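Local coordinates for protein glia-derived nexin (Homo sapiens, PDB 4DY0) that inhibits the serine proteases thrombin, trypsin and urokinase, binds heparin, and promotes neurite extension through its action on thrombin, at residues I17-Q22 with K286-V291; N31-P36 with A279-D284; A202-F207 with P267-V272; E230-L235 with F360-N365; I236-E241 with P350-D355. All coordinates share one frame; numbering follows the deposited sequence.

Interaction 1: residues I17-Q22 with K286-V291; sequences IQVFNQ and KEPLKV
Val19 and Pro288 form the centre of a small helix-to-helix contact in the serpin body. It joins the long N-terminal helix 5-26 to the short helix 286-291, and it is partly buried. The two helical segments cross steeply, with 111° between their directions. Their axes come no nearer than 9.5 Å, and the contact buries a modest 229 Å² in all. Val19 divides its two methyls between two partners. CG1 lies anti to the backbone N (chi1 170°), which carries it to the proline ring at 3.8 Å from Pro288 CB. CG2 stands 4.2 Å from CD2 of Leu289. The CB of Leu289 starts out away from the first helix, but its CD2 methyl swings back. Beyond this, Leu289 lies against Leu43, and Val19 against Ile39, both of helix 36-47, so a third helix closes the inner side. Gln22, one turn after Val19, also reaches toward helix 286-291, but to its outer, more exposed flank. Its CD is 3.6 Å from Val291 CB. A proline in the first turn of helix 286-291 costs no helical hydrogen bond. The chemistry is therefore mainly aliphatic. The inner part is held by van der Waals contact, with no clear hydrogen bond across it, which implies that it sets the spacing of the helices rather than a precise polar register.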
# COMPACT_ATOMS: atom_id res chain seq x y z
N ILE A 17 4.72 -6.53 -1.49
CA ILE A 17 4.85 -6.40 -2.93
C ILE A 17 4.41 -7.70 -3.64
O ILE A 17 3.75 -7.66 -4.68
CB ILE A 17 6.28 -6.01 -3.34
CG1 ILE A 17 6.60 -4.59 -2.85
CG2 ILE A 17 6.47 -6.10 -4.85
CD1 ILE A 17 8.04 -4.17 -3.09
N GLN A 18 4.77 -8.83 -3.06
CA GLN A 18 4.39 -10.13 -3.61
C GLN A 18 2.87 -10.24 -3.72
O GLN A 18 2.35 -10.79 -4.68
CB GLN A 18 4.93 -11.27 -2.75
CG GLN A 18 6.41 -11.56 -2.99
CD GLN A 18 6.95 -12.61 -2.05
OE1 GLN A 18 8.04 -12.45 -1.50
NE2 GLN A 18 6.20 -13.69 -1.86
N VAL A 19 2.18 -9.71 -2.72
CA VAL A 19 0.72 -9.68 -2.75
C VAL A 19 0.26 -8.82 -3.92
O VAL A 19 -0.58 -9.24 -4.72
CB VAL A 19 0.13 -9.15 -1.43
CG1 VAL A 19 -1.36 -8.89 -1.58
CG2 VAL A 19 0.41 -10.15 -0.30
N PHE A 20 0.83 -7.62 -4.04
CA PHE A 20 0.50 -6.75 -5.18
C PHE A 20 0.67 -7.50 -6.50
O PHE A 20 -0.19 -7.41 -7.39
CB PHE A 20 1.37 -5.50 -5.17
CG PHE A 20 1.20 -4.63 -6.38
CD1 PHE A 20 0.20 -3.66 -6.43
CD2 PHE A 20 2.03 -4.77 -7.49
CE1 PHE A 20 0.04 -2.86 -7.54
CE2 PHE A 20 1.87 -3.97 -8.61
CZ PHE A 20 0.88 -3.02 -8.64
N ASN A 21 1.78 -8.23 -6.63
CA ASN A 21 2.09 -8.94 -7.86
C ASN A 21 1.05 -10.00 -8.19
O ASN A 21 0.80 -10.32 -9.35
CB ASN A 21 3.48 -9.57 -7.79
CG ASN A 21 4.58 -8.54 -7.79
OD1 ASN A 21 4.38 -7.41 -8.23
ND2 ASN A 21 5.75 -8.92 -7.30
N GLN A 22 0.43 -10.55 -7.15
CA GLN A 22 -0.62 -11.53 -7.35
C GLN A 22 -1.86 -10.86 -7.89
O GLN A 22 -2.41 -11.27 -8.92
CB GLN A 22 -0.96 -12.20 -6.03
CG GLN A 22 -0.02 -13.29 -5.62
CD GLN A 22 -0.63 -14.13 -4.54
OE1 GLN A 22 -0.03 -14.35 -3.50
NE2 GLN A 22 -1.86 -14.60 -4.77
N LYS A 286 -7.39 -11.62 1.76
CA LYS A 286 -7.53 -13.05 2.07
C LYS A 286 -6.93 -14.01 1.05
O LYS A 286 -6.05 -14.81 1.38
CB LYS A 286 -9.00 -13.40 2.33
CG LYS A 286 -9.25 -14.90 2.51
CD LYS A 286 -10.57 -15.16 3.21
CE LYS A 286 -11.74 -14.60 2.44
NZ LYS A 286 -13.02 -14.80 3.16
N GLU A 287 -7.40 -13.96 -0.19
CA GLU A 287 -6.97 -14.93 -1.20
C GLU A 287 -5.47 -14.90 -1.51
O GLU A 287 -4.81 -15.94 -1.50
CB GLU A 287 -7.79 -14.80 -2.48
CG GLU A 287 -9.26 -15.15 -2.29
CD GLU A 287 -9.45 -16.58 -1.80
OE1 GLU A 287 -8.89 -17.51 -2.43
OE2 GLU A 287 -10.16 -16.78 -0.79
N PRO A 288 -4.92 -13.71 -1.79
CA PRO A 288 -3.49 -13.60 -2.04
C PRO A 288 -2.67 -14.15 -0.87
O PRO A 288 -1.65 -14.81 -1.09
CB PRO A 288 -3.27 -12.09 -2.18
CG PRO A 288 -4.58 -11.57 -2.66
CD PRO A 288 -5.62 -12.42 -1.98
N LEU A 289 -3.11 -13.89 0.35
CA LEU A 289 -2.39 -14.41 1.52
C LEU A 289 -2.38 -15.95 1.54
O LEU A 289 -1.38 -16.56 1.88
CB LEU A 289 -2.94 -13.83 2.82
CG LEU A 289 -2.62 -12.34 3.03
CD1 LEU A 289 -3.29 -11.81 4.28
CD2 LEU A 289 -1.12 -12.10 3.08
N LYS A 290 -3.50 -16.56 1.17
CA LYS A 290 -3.56 -18.02 1.07
C LYS A 290 -2.50 -18.55 0.11
O LYS A 290 -1.81 -19.52 0.41
CB LYS A 290 -4.94 -18.47 0.58
CG LYS A 290 -6.08 -18.22 1.55
CD LYS A 290 -7.36 -18.85 1.00
CE LYS A 290 -8.56 -18.51 1.87
NZ LYS A 290 -9.78 -19.22 1.39
N VAL A 291 -2.38 -17.92 -1.06
CA VAL A 291 -1.40 -18.35 -2.06
C VAL A 291 0.01 -18.33 -1.47
O VAL A 291 0.86 -19.14 -1.86
CB VAL A 291 -1.45 -17.45 -3.32
CG1 VAL A 291 -0.26 -17.74 -4.24
CG2 VAL A 291 -2.77 -17.64 -4.05

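Interaction 2: residues N31-P36 with A279-D284; sequences NIVISP and AVAQTD
Val33 and Ala281 mark where two sheets of the serpin fold lie face to face. Strand 32-34 belongs to the sheet usually called B, and strand 279-284 to the large sheet A. The strand segments cross at 76°, with axes 5.7 Å apart, and no hydrogen bond joins them. The closeness comes from small side chains. Ala281 CB points at the other strand and sits 3.5 Å from Val33 N and 4.0 Å from Val33 CB. CG2 of Val33 reaches along to Ala279, 4.0 Å from its CB. At the other end, CD1 of Ile34 meets CG2 of Thr283 at 3.6 Å, the two side chains crossing at about a right angle. Ile34 turns CG1 away from its carbonyl carbon (chi1 -68°), and the bend at chi2 (-61°) brings CD1 to the threonine. Each strand bonds within its own sheet: Ile32 and Ile34 to strand 369-376, and Ala279, Ala281 and Thr283 to strand 319-328. Just beyond, Ser35 N-caps helix 36-47 with its OG, bonded to Gly38 N, and also holds Leu371 O. Sheet A crossing over sheet B near the start of this helix is consistent with the shutter region of serpins.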
# COMPACT_ATOMS: atom_id res chain seq x y z
N ASN A 31 -7.30 -0.59 -11.84
CA ASN A 31 -6.51 0.25 -10.97
C ASN A 31 -6.31 -0.47 -9.65
O ASN A 31 -7.27 -0.76 -8.94
CB ASN A 31 -7.20 1.60 -10.76
CG ASN A 31 -7.21 2.44 -12.02
OD1 ASN A 31 -6.42 2.21 -12.95
ND2 ASN A 31 -8.10 3.42 -12.07
N ILE A 32 -5.07 -0.79 -9.34
CA ILE A 32 -4.76 -1.50 -8.10
C ILE A 32 -3.81 -0.65 -7.27
O ILE A 32 -2.72 -0.31 -7.71
CB ILE A 32 -4.12 -2.86 -8.38
CG1 ILE A 32 -5.07 -3.73 -9.22
CG2 ILE A 32 -3.78 -3.56 -7.08
CD1 ILE A 32 -6.35 -4.12 -8.50
N VAL A 33 -4.25 -0.29 -6.07
CA VAL A 33 -3.43 0.50 -5.16
C VAL A 33 -3.35 -0.17 -3.80
O VAL A 33 -4.34 -0.25 -3.07
CB VAL A 33 -3.95 1.94 -5.01
CG1 VAL A 33 -2.96 2.78 -4.22
CG2 VAL A 33 -4.20 2.54 -6.38
N ILE A 34 -2.16 -0.66 -3.49
CA ILE A 34 -1.90 -1.43 -2.29
C ILE A 34 -0.88 -0.70 -1.42
O ILE A 34 -0.13 0.15 -1.92
CB ILE A 34 -1.29 -2.80 -2.67
CG1 ILE A 34 -2.33 -3.66 -3.39
CG2 ILE A 34 -0.74 -3.50 -1.45
CD1 ILE A 34 -3.54 -3.97 -2.57
N SER A 35 -0.86 -1.02 -0.13
CA SER A 35 0.21 -0.55 0.73
C SER A 35 1.02 -1.75 1.21
O SER A 35 0.62 -2.43 2.15
CB SER A 35 -0.34 0.21 1.93
OG SER A 35 0.71 0.54 2.82
N PRO A 36 2.16 -2.02 0.55
CA PRO A 36 2.95 -3.19 0.91
C PRO A 36 3.33 -3.21 2.39
O PRO A 36 3.27 -4.27 3.03
CB PRO A 36 4.20 -3.05 0.04
CG PRO A 36 3.71 -2.30 -1.17
CD PRO A 36 2.70 -1.32 -0.62
N ALA A 279 -5.67 8.40 -6.83
CA ALA A 279 -5.59 6.95 -6.92
C ALA A 279 -6.17 6.33 -5.66
O ALA A 279 -5.69 6.59 -4.56
CB ALA A 279 -4.14 6.51 -7.10
N VAL A 280 -7.19 5.50 -5.82
CA VAL A 280 -7.83 4.87 -4.67
C VAL A 280 -8.35 3.47 -5.01
O VAL A 280 -8.98 3.26 -6.04
CB VAL A 280 -8.98 5.73 -4.13
CG1 VAL A 280 -9.93 6.12 -5.27
CG2 VAL A 280 -9.72 4.99 -3.03
N ALA A 281 -8.07 2.51 -4.13
CA ALA A 281 -8.54 1.15 -4.31
C ALA A 281 -8.70 0.44 -2.97
O ALA A 281 -7.98 0.72 -2.01
CB ALA A 281 -7.58 0.37 -5.20
N GLN A 282 -9.66 -0.47 -2.91
CA GLN A 282 -9.84 -1.31 -1.75
C GLN A 282 -9.70 -2.76 -2.18
O GLN A 282 -9.95 -3.10 -3.33
CB GLN A 282 -11.21 -1.09 -1.12
CG GLN A 282 -11.50 -2.01 0.05
CD GLN A 282 -12.95 -1.99 0.47
OE1 GLN A 282 -13.54 -0.92 0.67
NE2 GLN A 282 -13.54 -3.17 0.62
N THR A 283 -9.30 -3.62 -1.25
CA THR A 283 -9.12 -5.01 -1.59
C THR A 283 -9.20 -5.89 -0.36
O THR A 283 -8.87 -5.46 0.75
CB THR A 283 -7.78 -5.23 -2.31
OG1 THR A 283 -7.87 -6.40 -3.13
CG2 THR A 283 -6.65 -5.40 -1.31
N ASP A 284 -9.65 -7.12 -0.55
CA ASP A 284 -9.63 -8.13 0.50
C ASP A 284 -8.36 -8.94 0.32
O ASP A 284 -8.16 -9.58 -0.71
CB ASP A 284 -10.86 -9.02 0.39
CG ASP A 284 -11.00 -9.97 1.57
OD1 ASP A 284 -10.11 -9.97 2.44
OD2 ASP A 284 -12.00 -10.71 1.61

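Interaction 3: residues A202-F207 with P267-V272; sequences AQLSVF and PKRVQV
Leu204 lies between Arg269 and Gln271 on one face of an antiparallel strand pair. Its CD2 is 3.4 Å from Arg269 CG, and its CG is 3.8 Å from Gln271 CG. The bend of the glutamine at chi2 (-74°) folds its amide back over the neighbouring strand: OE1 comes 3.7 Å from Leu204 CB, and NE2 lies near Gln203 O. With an alanine at Gln271, that flank of Leu204 is likely to be left bare, and the Trp351 side chain would probably lose a neighbour. The face of Phe207 and Val272 is more buried. Here CG2 of the valine approaches the ring obliquely, 3.5 Å from Phe207 CD2, and Ile223 packs on both. The backbones hold these side chains in place. Gln203, Ser205 and Phe207 each give and take a hydrogen bond, with Val272, Val270 and Lys268 in turn. The shortest runs from Val270 N to Ser205 O at 2.8 Å. Leu204 with Gln271, and Val206 with Arg269, are the non-hydrogen-bonded pairs between. Further out, Ser176 takes up the amide end of Gln203. The other edge of strand 267-272 bonds to Pro350 and Phe352. Arg269 also comes near Arg346, part of the predicted reactive bond. Strands 202-207 and 267-272 are characteristic of sheet C of the serpin fold, here with the reactive-centre loop close by.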
# COMPACT_ATOMS: atom_id res chain seq x y z
N ALA A 202 2.51 19.46 -15.55
CA ALA A 202 3.72 19.56 -16.37
C ALA A 202 4.70 20.55 -15.77
O ALA A 202 4.32 21.63 -15.33
CB ALA A 202 3.37 19.97 -17.79
N GLN A 203 5.97 20.18 -15.76
CA GLN A 203 7.03 21.10 -15.37
C GLN A 203 8.36 20.64 -15.95
O GLN A 203 8.60 19.45 -16.13
CB GLN A 203 7.13 21.21 -13.85
CG GLN A 203 7.95 20.11 -13.21
CD GLN A 203 8.13 20.32 -11.72
OE1 GLN A 203 9.15 20.86 -11.29
NE2 GLN A 203 7.14 19.91 -10.94
N LEU A 204 9.22 21.61 -16.25
CA LEU A 204 10.56 21.33 -16.71
C LEU A 204 11.48 21.58 -15.53
O LEU A 204 11.54 22.69 -15.01
CB LEU A 204 10.93 22.27 -17.86
CG LEU A 204 11.99 21.80 -18.86
CD1 LEU A 204 12.46 22.98 -19.72
CD2 LEU A 204 13.17 21.14 -18.16
N SER A 205 12.19 20.55 -15.10
CA SER A 205 13.00 20.64 -13.89
C SER A 205 13.97 19.47 -13.81
O SER A 205 13.95 18.58 -14.66
CB SER A 205 12.09 20.68 -12.66
OG SER A 205 12.83 20.80 -11.47
N VAL A 206 14.82 19.46 -12.79
CA VAL A 206 15.79 18.39 -12.60
C VAL A 206 15.20 17.28 -11.73
O VAL A 206 14.75 17.53 -10.61
CB VAL A 206 17.11 18.90 -11.98
CG1 VAL A 206 18.13 17.76 -11.87
CG2 VAL A 206 17.69 20.04 -12.82
N PHE A 207 15.20 16.06 -12.25
CA PHE A 207 14.72 14.90 -11.50
C PHE A 207 15.65 13.73 -11.75
O PHE A 207 16.22 13.59 -12.83
CB PHE A 207 13.31 14.52 -11.95
CG PHE A 207 12.25 15.49 -11.54
CD1 PHE A 207 11.80 15.54 -10.23
CD2 PHE A 207 11.68 16.35 -12.47
CE1 PHE A 207 10.82 16.44 -9.84
CE2 PHE A 207 10.69 17.24 -12.09
CZ PHE A 207 10.26 17.29 -10.78
N PRO A 267 20.45 12.45 -11.68
CA PRO A 267 19.64 13.64 -11.88
C PRO A 267 19.80 14.15 -13.31
O PRO A 267 20.89 14.08 -13.88
CB PRO A 267 20.24 14.64 -10.88
CG PRO A 267 20.98 13.81 -9.88
CD PRO A 267 21.48 12.63 -10.65
N LYS A 268 18.71 14.66 -13.89
CA LYS A 268 18.80 15.32 -15.18
C LYS A 268 17.58 16.20 -15.46
O LYS A 268 16.51 16.01 -14.88
CB LYS A 268 19.01 14.31 -16.31
CG LYS A 268 17.81 13.45 -16.64
CD LYS A 268 18.15 12.39 -17.69
CE LYS A 268 19.23 11.43 -17.19
NZ LYS A 268 19.49 10.33 -18.16
N ARG A 269 17.78 17.18 -16.33
CA ARG A 269 16.75 18.13 -16.70
C ARG A 269 15.72 17.43 -17.58
O ARG A 269 16.06 16.89 -18.63
CB ARG A 269 17.39 19.29 -17.46
CG ARG A 269 16.47 20.46 -17.78
CD ARG A 269 17.29 21.70 -18.10
NE ARG A 269 16.67 22.53 -19.12
CZ ARG A 269 16.91 22.41 -20.43
NH1 ARG A 269 17.77 21.50 -20.87
NH2 ARG A 269 16.29 23.21 -21.29
N VAL A 270 14.46 17.43 -17.14
CA VAL A 270 13.41 16.67 -17.82
C VAL A 270 12.07 17.41 -17.86
O VAL A 270 11.68 18.04 -16.88
CB VAL A 270 13.15 15.32 -17.13
CG1 VAL A 270 12.47 14.36 -18.10
CG2 VAL A 270 14.44 14.73 -16.60
N GLN A 271 11.38 17.30 -18.99
CA GLN A 271 9.98 17.73 -19.07
C GLN A 271 9.08 16.62 -18.56
O GLN A 271 8.89 15.60 -19.23
CB GLN A 271 9.60 18.09 -20.51
CG GLN A 271 9.56 19.59 -20.80
CD GLN A 271 8.34 20.27 -20.19
OE1 GLN A 271 8.21 21.49 -20.25
NE2 GLN A 271 7.45 19.48 -19.60
N VAL A 272 8.53 16.80 -17.36
CA VAL A 272 7.66 15.80 -16.76
C VAL A 272 6.20 16.11 -17.04
O VAL A 272 5.76 17.25 -16.89
CB VAL A 272 7.85 15.73 -15.23
CG1 VAL A 272 6.95 14.66 -14.64
CG2 VAL A 272 9.32 15.45 -14.89

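Interaction 4: residues E230-L235 with F360-N365; sequences ESISML and FFIRHN
Met234 and Ile362 pack tightly on the inner face of two antiparallel strands. CE of Met234, its chain bent at chi3 (-74°), touches CD1 of Ile362 at 3.7 Å. Ile362 CG2 meets CG2 of Ile232 at the same distance. CG1 of Ile232 then lies at the edge of the His364 ring, 3.9 Å from its CD2. On the other face CB of Leu235 sits 4.0 Å from CB of Phe361, at the edge of the phenyl ring. Backbone bonds pair Leu235 with Phe361 and Ser233 with Arg363, each in both directions. The far end is looser and more polar, and Ser231, Arg363 and Asn365 are partly exposed there. Asn365 N bonds Ser231 O, and the asparagine amide turns back along the strands. Its ND2 gives a nearly straight bond to Ser233 OG, 3.1 Å and 168°, with the serine oxygen in the amide plane. Its OD1 receives Arg363 NH2 on a lone pair at 2.8 Å. Two bonds thus fix the rotation of this amide, and Glu224 is a second partner of Ser233 OG. Helix 255-262 covers Leu235, Phe361 and Arg363. Strand 319-328 of sheet A packs over Met234, Phe360 and Ile362, while strands 219-226 and 369-376 continue sheet B on the two sides.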
# COMPACT_ATOMS: atom_id res chain seq x y z
N GLU A 230 11.64 15.70 2.04
CA GLU A 230 12.85 14.99 1.62
C GLU A 230 13.08 13.64 2.31
O GLU A 230 14.21 13.14 2.34
CB GLU A 230 14.08 15.90 1.73
CG GLU A 230 14.14 16.96 0.64
CD GLU A 230 15.40 17.79 0.70
OE1 GLU A 230 15.93 18.01 1.81
OE2 GLU A 230 15.86 18.24 -0.37
N SER A 231 12.02 13.05 2.84
CA SER A 231 12.11 11.70 3.39
C SER A 231 11.25 10.73 2.58
O SER A 231 11.48 9.52 2.58
CB SER A 231 11.70 11.68 4.86
OG SER A 231 10.42 12.25 5.04
N ILE A 232 10.27 11.29 1.87
CA ILE A 232 9.36 10.49 1.07
C ILE A 232 9.42 10.90 -0.40
O ILE A 232 9.55 12.08 -0.72
CB ILE A 232 7.91 10.62 1.57
CG1 ILE A 232 7.82 10.21 3.05
CG2 ILE A 232 6.96 9.78 0.71
CD1 ILE A 232 6.45 10.40 3.66
N SER A 233 9.32 9.93 -1.30
CA SER A 233 9.34 10.23 -2.72
C SER A 233 8.45 9.28 -3.50
O SER A 233 8.20 8.15 -3.09
CB SER A 233 10.76 10.20 -3.27
OG SER A 233 11.38 8.95 -3.01
N MET A 234 7.95 9.75 -4.64
CA MET A 234 7.20 8.90 -5.53
C MET A 234 8.13 8.36 -6.61
O MET A 234 9.00 9.07 -7.11
CB MET A 234 6.06 9.69 -6.19
CG MET A 234 5.29 8.88 -7.22
SD MET A 234 3.92 9.77 -7.97
CE MET A 234 2.73 9.75 -6.62
N LEU A 235 7.95 7.08 -6.94
CA LEU A 235 8.67 6.47 -8.04
C LEU A 235 7.66 6.06 -9.10
O LEU A 235 6.59 5.54 -8.76
CB LEU A 235 9.47 5.26 -7.57
CG LEU A 235 10.83 5.54 -6.91
CD1 LEU A 235 10.76 6.73 -5.97
CD2 LEU A 235 11.30 4.31 -6.16
N PHE A 360 3.52 2.88 -9.92
CA PHE A 360 4.12 3.86 -9.04
C PHE A 360 4.32 3.33 -7.63
O PHE A 360 3.55 2.48 -7.16
CB PHE A 360 3.31 5.17 -9.02
CG PHE A 360 2.08 5.13 -8.17
CD1 PHE A 360 0.84 4.88 -8.73
CD2 PHE A 360 2.16 5.37 -6.80
CE1 PHE A 360 -0.30 4.86 -7.94
CE2 PHE A 360 1.03 5.35 -6.01
CZ PHE A 360 -0.20 5.10 -6.57
N PHE A 361 5.38 3.82 -6.98
CA PHE A 361 5.66 3.52 -5.59
C PHE A 361 5.64 4.81 -4.80
O PHE A 361 5.97 5.87 -5.33
CB PHE A 361 7.06 2.93 -5.42
CG PHE A 361 7.22 1.55 -5.97
CD1 PHE A 361 7.85 1.34 -7.18
CD2 PHE A 361 6.78 0.45 -5.25
CE1 PHE A 361 8.02 0.06 -7.68
CE2 PHE A 361 6.94 -0.83 -5.74
CZ PHE A 361 7.56 -1.02 -6.96
N ILE A 362 5.29 4.72 -3.53
CA ILE A 362 5.56 5.78 -2.58
C ILE A 362 6.50 5.19 -1.54
O ILE A 362 6.15 4.22 -0.86
CB ILE A 362 4.28 6.30 -1.89
CG1 ILE A 362 3.35 6.95 -2.91
CG2 ILE A 362 4.62 7.31 -0.80
CD1 ILE A 362 3.91 8.23 -3.48
N ARG A 363 7.70 5.75 -1.44
CA ARG A 363 8.74 5.17 -0.60
C ARG A 363 9.15 6.10 0.54
O ARG A 363 9.33 7.30 0.33
CB ARG A 363 9.96 4.83 -1.46
CG ARG A 363 11.03 4.01 -0.78
CD ARG A 363 12.04 3.51 -1.81
NE ARG A 363 13.01 2.60 -1.23
CZ ARG A 363 14.21 2.97 -0.77
NH1 ARG A 363 15.04 2.08 -0.26
NH2 ARG A 363 14.56 4.25 -0.83
N HIS A 364 9.28 5.54 1.73
CA HIS A 364 9.88 6.25 2.85
C HIS A 364 11.35 5.85 2.87
O HIS A 364 11.71 4.76 3.29
CB HIS A 364 9.19 5.86 4.16
CG HIS A 364 9.65 6.65 5.35
ND1 HIS A 364 10.51 6.14 6.30
CD2 HIS A 364 9.37 7.92 5.75
CE1 HIS A 364 10.74 7.05 7.22
NE2 HIS A 364 10.06 8.14 6.91
N ASN A 365 12.20 6.75 2.39
CA ASN A 365 13.59 6.42 2.10
C ASN A 365 14.48 6.09 3.31
O ASN A 365 15.34 5.22 3.22
CB ASN A 365 14.21 7.52 1.22
CG ASN A 365 13.45 7.69 -0.10
OD1 ASN A 365 13.31 6.74 -0.86
ND2 ASN A 365 12.95 8.89 -0.35

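Interaction 5: residues I236-E241 with P350-D355; sequences IALPTE and PWFIVD
Leu238 and Phe352 make the main apolar contact between strands 236-239 and 351-353. CD2 of the leucine lies 3.9 Å from CZ of the ring, and the side chains run past each other in opposite directions. Leu238 places CG between its backbone N and carbonyl carbon (chi1 84°), which sends CD2 to the ring and CD1 to the turn at Val354. CG2 of Ile236 adds two more apolar contacts, with Phe352 CE2 at 4.2 Å and with Val354 CG2 at 4.1 Å. The strand segments are nearly perpendicular, at 89°. Strand 236-239 belongs to sheet B of the serpin fold and strand 351-353 to sheet C, so the side chains join the two sheets. Other contacts are to backbone. Phe352 CZ stands 3.7 Å from Ile236 O. CD1 of Leu238 rests beside Val354 CA, at an inverse gamma turn whose weak bond runs from Asp355 N to Ile353 O. Trimming Leu238 to an alanine would probably open a gap beside that turn and leave the CZ end of the Phe352 ring less firmly held. Ile223, on strand 219-226, also touches Phe352, and Phe358 packs on both Ile236 and Leu238.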
# COMPACT_ATOMS: atom_id res chain seq x y z
N ILE A 236 7.98 6.31 -10.36
CA ILE A 236 7.07 5.98 -11.46
C ILE A 236 7.81 5.24 -12.56
O ILE A 236 8.91 5.62 -12.96
CB ILE A 236 6.43 7.24 -12.06
CG1 ILE A 236 5.70 8.03 -10.98
CG2 ILE A 236 5.48 6.86 -13.19
CD1 ILE A 236 4.84 9.15 -11.52
N ALA A 237 7.19 4.16 -13.04
CA ALA A 237 7.77 3.39 -14.14
C ALA A 237 6.69 3.02 -15.15
O ALA A 237 5.56 2.68 -14.79
CB ALA A 237 8.45 2.14 -13.61
N LEU A 238 7.04 3.12 -16.43
CA LEU A 238 6.17 2.65 -17.50
C LEU A 238 7.04 2.28 -18.69
O LEU A 238 8.19 2.72 -18.78
CB LEU A 238 5.11 3.70 -17.86
CG LEU A 238 5.46 4.83 -18.83
CD1 LEU A 238 4.19 5.52 -19.29
CD2 LEU A 238 6.42 5.84 -18.21
N PRO A 239 6.50 1.46 -19.61
CA PRO A 239 7.28 0.89 -20.71
C PRO A 239 7.79 1.96 -21.67
O PRO A 239 7.14 2.98 -21.87
CB PRO A 239 6.28 -0.02 -21.43
CG PRO A 239 5.15 -0.21 -20.47
CD PRO A 239 5.08 1.05 -19.67
N THR A 240 8.95 1.71 -22.26
CA THR A 240 9.52 2.61 -23.23
C THR A 240 8.69 2.62 -24.50
O THR A 240 8.40 3.68 -25.05
CB THR A 240 10.97 2.21 -23.58
OG1 THR A 240 11.76 2.21 -22.39
CG2 THR A 240 11.57 3.19 -24.60
N GLU A 241 8.31 1.44 -24.98
CA GLU A 241 7.56 1.33 -26.22
C GLU A 241 6.07 1.15 -25.94
O GLU A 241 5.69 0.44 -25.01
CB GLU A 241 8.10 0.18 -27.09
CG GLU A 241 9.56 0.36 -27.48
CD GLU A 241 10.05 -0.67 -28.48
OE1 GLU A 241 9.21 -1.37 -29.09
OE2 GLU A 241 11.28 -0.77 -28.67
N PRO A 350 15.19 15.60 -22.55
CA PRO A 350 14.36 14.41 -22.67
C PRO A 350 13.00 14.61 -22.01
O PRO A 350 12.84 15.48 -21.15
CB PRO A 350 15.16 13.33 -21.94
CG PRO A 350 16.02 14.10 -20.97
CD PRO A 350 16.35 15.39 -21.65
N TRP A 351 12.01 13.81 -22.41
CA TRP A 351 10.67 13.91 -21.86
C TRP A 351 10.32 12.67 -21.05
O TRP A 351 10.77 11.57 -21.36
CB TRP A 351 9.65 14.10 -22.98
CG TRP A 351 9.72 15.45 -23.62
CD1 TRP A 351 10.79 15.98 -24.27
CD2 TRP A 351 8.69 16.44 -23.66
NE1 TRP A 351 10.49 17.24 -24.72
CE2 TRP A 351 9.20 17.55 -24.36
CE3 TRP A 351 7.38 16.50 -23.18
CZ2 TRP A 351 8.45 18.70 -24.59
CZ3 TRP A 351 6.63 17.64 -23.41
CH2 TRP A 351 7.18 18.73 -24.11
N PHE A 352 9.55 12.87 -19.99
CA PHE A 352 8.97 11.76 -19.25
C PHE A 352 7.46 11.97 -19.18
O PHE A 352 6.95 12.64 -18.27
CB PHE A 352 9.57 11.65 -17.85
CG PHE A 352 9.34 10.31 -17.19
CD1 PHE A 352 10.34 9.36 -17.16
CD2 PHE A 352 8.12 10.02 -16.61
CE1 PHE A 352 10.13 8.13 -16.55
CE2 PHE A 352 7.90 8.79 -16.00
CZ PHE A 352 8.91 7.84 -15.97
N ILE A 353 6.76 11.40 -20.16
CA ILE A 353 5.33 11.63 -20.29
C ILE A 353 4.53 10.40 -19.89
O ILE A 353 4.59 9.37 -20.55
CB ILE A 353 4.95 12.01 -21.74
CG1 ILE A 353 5.80 13.20 -22.21
CG2 ILE A 353 3.46 12.33 -21.83
CD1 ILE A 353 5.80 13.38 -23.72
N VAL A 354 3.79 10.53 -18.80
CA VAL A 354 3.01 9.42 -18.28
C VAL A 354 1.63 9.39 -18.94
O VAL A 354 0.65 9.85 -18.36
CB VAL A 354 2.85 9.54 -16.75
CG1 VAL A 354 1.96 8.44 -16.22
CG2 VAL A 354 4.21 9.50 -16.09
N ASP A 355 1.57 8.84 -20.16
CA ASP A 355 0.35 8.87 -20.96
C ASP A 355 -0.21 7.48 -21.27
O ASP A 355 -1.09 7.33 -22.12
CB ASP A 355 0.59 9.64 -22.26
CG ASP A 355 1.72 9.05 -23.09
OD1 ASP A 355 2.29 8.02 -22.68
OD2 ASP A 355 2.05 9.62 -24.15

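Interactions 4 and 5 are buried; interactions 1, 2 and 3 are only partly so. Interactions 3 and 4 pair neighbouring strands, and backbone hydrogen bonds dominate. Interactions 1, 2 and 5 join separate elements by side chains at steep crossing angles, with no clear hydrogen bond across. Strand 266-284 serves both interaction 2 and interaction 3, whose centres are about 28 Å apart. Strand 232-239 serves interactions 4 and 5, which touch through Phe360 and Ile236. Interactions 1 and 2 meet where Phe20 packs on Ile32 and Ile34. Interactions 3 and 5 meet by probable backbone hydrogen bonds of Gln271 with Pro350 and Phe352.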